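Local structure of L-threonine 3-dehydrogenase (Clostridioides difficile, 7OL1) at residues Glu71-Thr76 with Phe82-Lys87. The protein probably oxidises L-threonine at its hydroxyl-bearing carbon with NAD+ as acceptor, as a threonine dehydrogenase of the NAD(P)-dependent epimerase/dehydratase family. Residues are numbered along the deposited sequence; the frame is centred on the assembly and turned at random.
Sequences EILDVT and FEIAKK
In the Rossmann-type sheet of this short-chain dehydrogenase relative, the contact lies in the first half of the beta-alpha-beta crossover from edge strand 69-72 through helix 78-87 to strand 92-95; Leu-73 with Ile-84 and Glu-71 with Lys-87 join strand end and helix. Ile-84 carries the apolar part: its CG1 branch, anti to the carbonyl carbon (chi1 -72°), reaches toward the strand end, where CD1 lies 3.9 Å from Leu-73 CD1 and 3.9 Å from the carbonyl oxygen of Ile-72. The two side chains run alongside each other, pointing opposite ways, and the Ile-84 methyl also meets CB and CD2 of Leu-73; both residues are buried. A salt bridge lies nearer the surface. The outstretched Lys-87 chain, CG anti to the backbone N (chi1 165°), comes head-on at Glu-71 and places NZ 2.8 Å from Glu-71 OE1, on its syn lone pair. The hydroxyl of Tyr-88 also hydrogen-bonds to this oxygen, so two groups grip it, which probably helps to hold the carboxylate in place. After the strand, Asp-74 forms an Asx turn: OD1 accepts from Thr-76 N at 2.9 Å and Thr-76 OG1 at 2.6 Å, both from the same face of the carboxylate. Backbone hydrogen bonds tie Glu-71 to Ala-53 and Leu-73 to Ser-55, both in parallel strand 51-55, while Ile-84 packs on Leu-26 of strand 25-28 and Ala-85 on Leu-129 of helix 108-129.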
loop_
_atom_site.group_PDB
_atom_site.type_symbol
_atom_site.label_atom_id
_atom_site.label_comp_id
_atom_site.label_asym_id
_atom_site.label_seq_id
_atom_site.Cartn_x
_atom_site.Cartn_y
_atom_site.Cartn_z
ATOM N N GLU A 71 -2.960 1.521 -30.550
ATOM C CA GLU A 71 -2.226 0.257 -30.351
ATOM C C GLU A 71 -2.918 -0.564 -29.264
ATOM O O GLU A 71 -3.045 -0.091 -28.152
ATOM C CB GLU A 71 -0.797 0.596 -29.963
ATOM C CG GLU A 71 -0.029 1.222 -31.112
ATOM C CD GLU A 71 0.655 0.237 -32.049
ATOM O OE1 GLU A 71 1.712 0.622 -32.579
ATOM O OE2 GLU A 71 0.149 -0.916 -32.223
ATOM N N ILE A 72 -3.367 -1.755 -29.595
ATOM C CA ILE A 72 -3.727 -2.783 -28.588
ATOM C C ILE A 72 -2.520 -3.026 -27.690
ATOM O O ILE A 72 -1.412 -3.374 -28.213
ATOM C CB ILE A 72 -4.176 -4.096 -29.246
ATOM C CG1 ILE A 72 -5.339 -3.889 -30.223
ATOM C CG2 ILE A 72 -4.492 -5.121 -28.173
ATOM C CD1 ILE A 72 -6.613 -3.397 -29.576
ATOM N N LEU A 73 -2.773 -2.921 -26.383
ATOM C CA LEU A 73 -1.778 -3.130 -25.297
ATOM C C LEU A 73 -2.478 -3.669 -24.052
ATOM O O LEU A 73 -3.519 -3.110 -23.631
ATOM C CB LEU A 73 -1.058 -1.819 -25.003
ATOM C CG LEU A 73 -0.006 -1.883 -23.913
ATOM C CD1 LEU A 73 0.947 -3.050 -24.079
ATOM C CD2 LEU A 73 0.767 -0.591 -23.920
ATOM N N ASP A 74 -1.959 -4.786 -23.565
ATOM C CA ASP A 74 -2.254 -5.341 -22.232
ATOM C C ASP A 74 -1.052 -4.980 -21.353
ATOM O O ASP A 74 0.018 -5.645 -21.454
ATOM C CB ASP A 74 -2.572 -6.835 -22.307
ATOM C CG ASP A 74 -2.680 -7.490 -20.939
ATOM O OD1 ASP A 74 -2.565 -6.769 -19.904
ATOM O OD2 ASP A 74 -2.868 -8.713 -20.902
ATOM N N VAL A 75 -1.231 -3.977 -20.502
ATOM C CA VAL A 75 -0.132 -3.410 -19.670
ATOM C C VAL A 75 0.442 -4.505 -18.771
ATOM O O VAL A 75 1.570 -4.313 -18.276
ATOM C CB VAL A 75 -0.620 -2.200 -18.865
ATOM C CG1 VAL A 75 -0.914 -1.027 -19.786
ATOM C CG2 VAL A 75 -1.838 -2.548 -17.999
ATOM N N THR A 76 -0.245 -5.632 -18.587
ATOM C CA THR A 76 0.292 -6.699 -17.696
ATOM C C THR A 76 1.352 -7.529 -18.406
ATOM O O THR A 76 1.893 -8.398 -17.742
ATOM C CB THR A 76 -0.784 -7.660 -17.189
ATOM O OG1 THR A 76 -1.228 -8.389 -18.320
ATOM C CG2 THR A 76 -1.956 -6.948 -16.557
ATOM N N PHE A 82 6.772 -2.478 -23.228
ATOM C CA PHE A 82 8.120 -1.933 -23.559
ATOM C C PHE A 82 8.251 -1.758 -25.076
ATOM O O PHE A 82 8.814 -0.750 -25.527
ATOM C CB PHE A 82 9.198 -2.878 -23.045
ATOM C CG PHE A 82 10.615 -2.480 -23.352
ATOM C CD1 PHE A 82 11.191 -1.378 -22.747
ATOM C CD2 PHE A 82 11.411 -3.265 -24.176
ATOM C CE1 PHE A 82 12.518 -1.041 -22.998
ATOM C CE2 PHE A 82 12.733 -2.932 -24.418
ATOM C CZ PHE A 82 13.283 -1.810 -23.840
ATOM N N GLU A 83 7.745 -2.725 -25.849
ATOM C CA GLU A 83 7.833 -2.664 -27.321
ATOM C C GLU A 83 7.206 -1.347 -27.774
ATOM O O GLU A 83 7.814 -0.655 -28.646
ATOM C CB GLU A 83 7.198 -3.903 -27.966
ATOM C CG GLU A 83 8.069 -5.140 -27.829
ATOM C CD GLU A 83 7.652 -6.403 -28.561
ATOM O OE1 GLU A 83 6.453 -6.561 -28.918
ATOM O OE2 GLU A 83 8.553 -7.232 -28.771
ATOM N N ILE A 84 6.027 -1.017 -27.243
ATOM C CA ILE A 84 5.248 0.161 -27.728
ATOM C C ILE A 84 5.889 1.451 -27.220
ATOM O O ILE A 84 5.925 2.410 -27.985
ATOM C CB ILE A 84 3.767 0.024 -27.390
ATOM C CG1 ILE A 84 3.169 -1.056 -28.289
ATOM C CG2 ILE A 84 3.031 1.343 -27.548
ATOM C CD1 ILE A 84 2.167 -1.903 -27.582
ATOM N N ALA A 85 6.484 1.453 -26.037
ATOM C CA ALA A 85 7.283 2.608 -25.579
ATOM C C ALA A 85 8.413 2.869 -26.575
ATOM O O ALA A 85 8.552 4.034 -26.968
ATOM C CB ALA A 85 7.830 2.392 -24.188
ATOM N N LYS A 86 9.184 1.843 -26.962
ATOM C CA LYS A 86 10.383 1.997 -27.843
ATOM C C LYS A 86 9.985 2.371 -29.278
ATOM O O LYS A 86 10.729 3.185 -29.907
ATOM C CB LYS A 86 11.207 0.717 -27.873
ATOM C CG LYS A 86 11.751 0.279 -26.524
ATOM C CD LYS A 86 12.774 1.239 -25.991
ATOM C CE LYS A 86 14.187 0.898 -26.388
ATOM N NZ LYS A 86 14.899 2.135 -26.757
ATOM N N LYS A 87 8.858 1.841 -29.760
ATOM C CA LYS A 87 8.438 1.956 -31.181
ATOM C C LYS A 87 8.217 3.416 -31.566
ATOM O O LYS A 87 8.365 3.750 -32.769
ATOM C CB LYS A 87 7.174 1.136 -31.429
ATOM C CG LYS A 87 6.421 1.418 -32.726
ATOM C CD LYS A 87 5.403 0.293 -32.922
ATOM C CE LYS A 87 4.550 0.343 -34.174
ATOM N NZ LYS A 87 3.564 -0.768 -34.172
#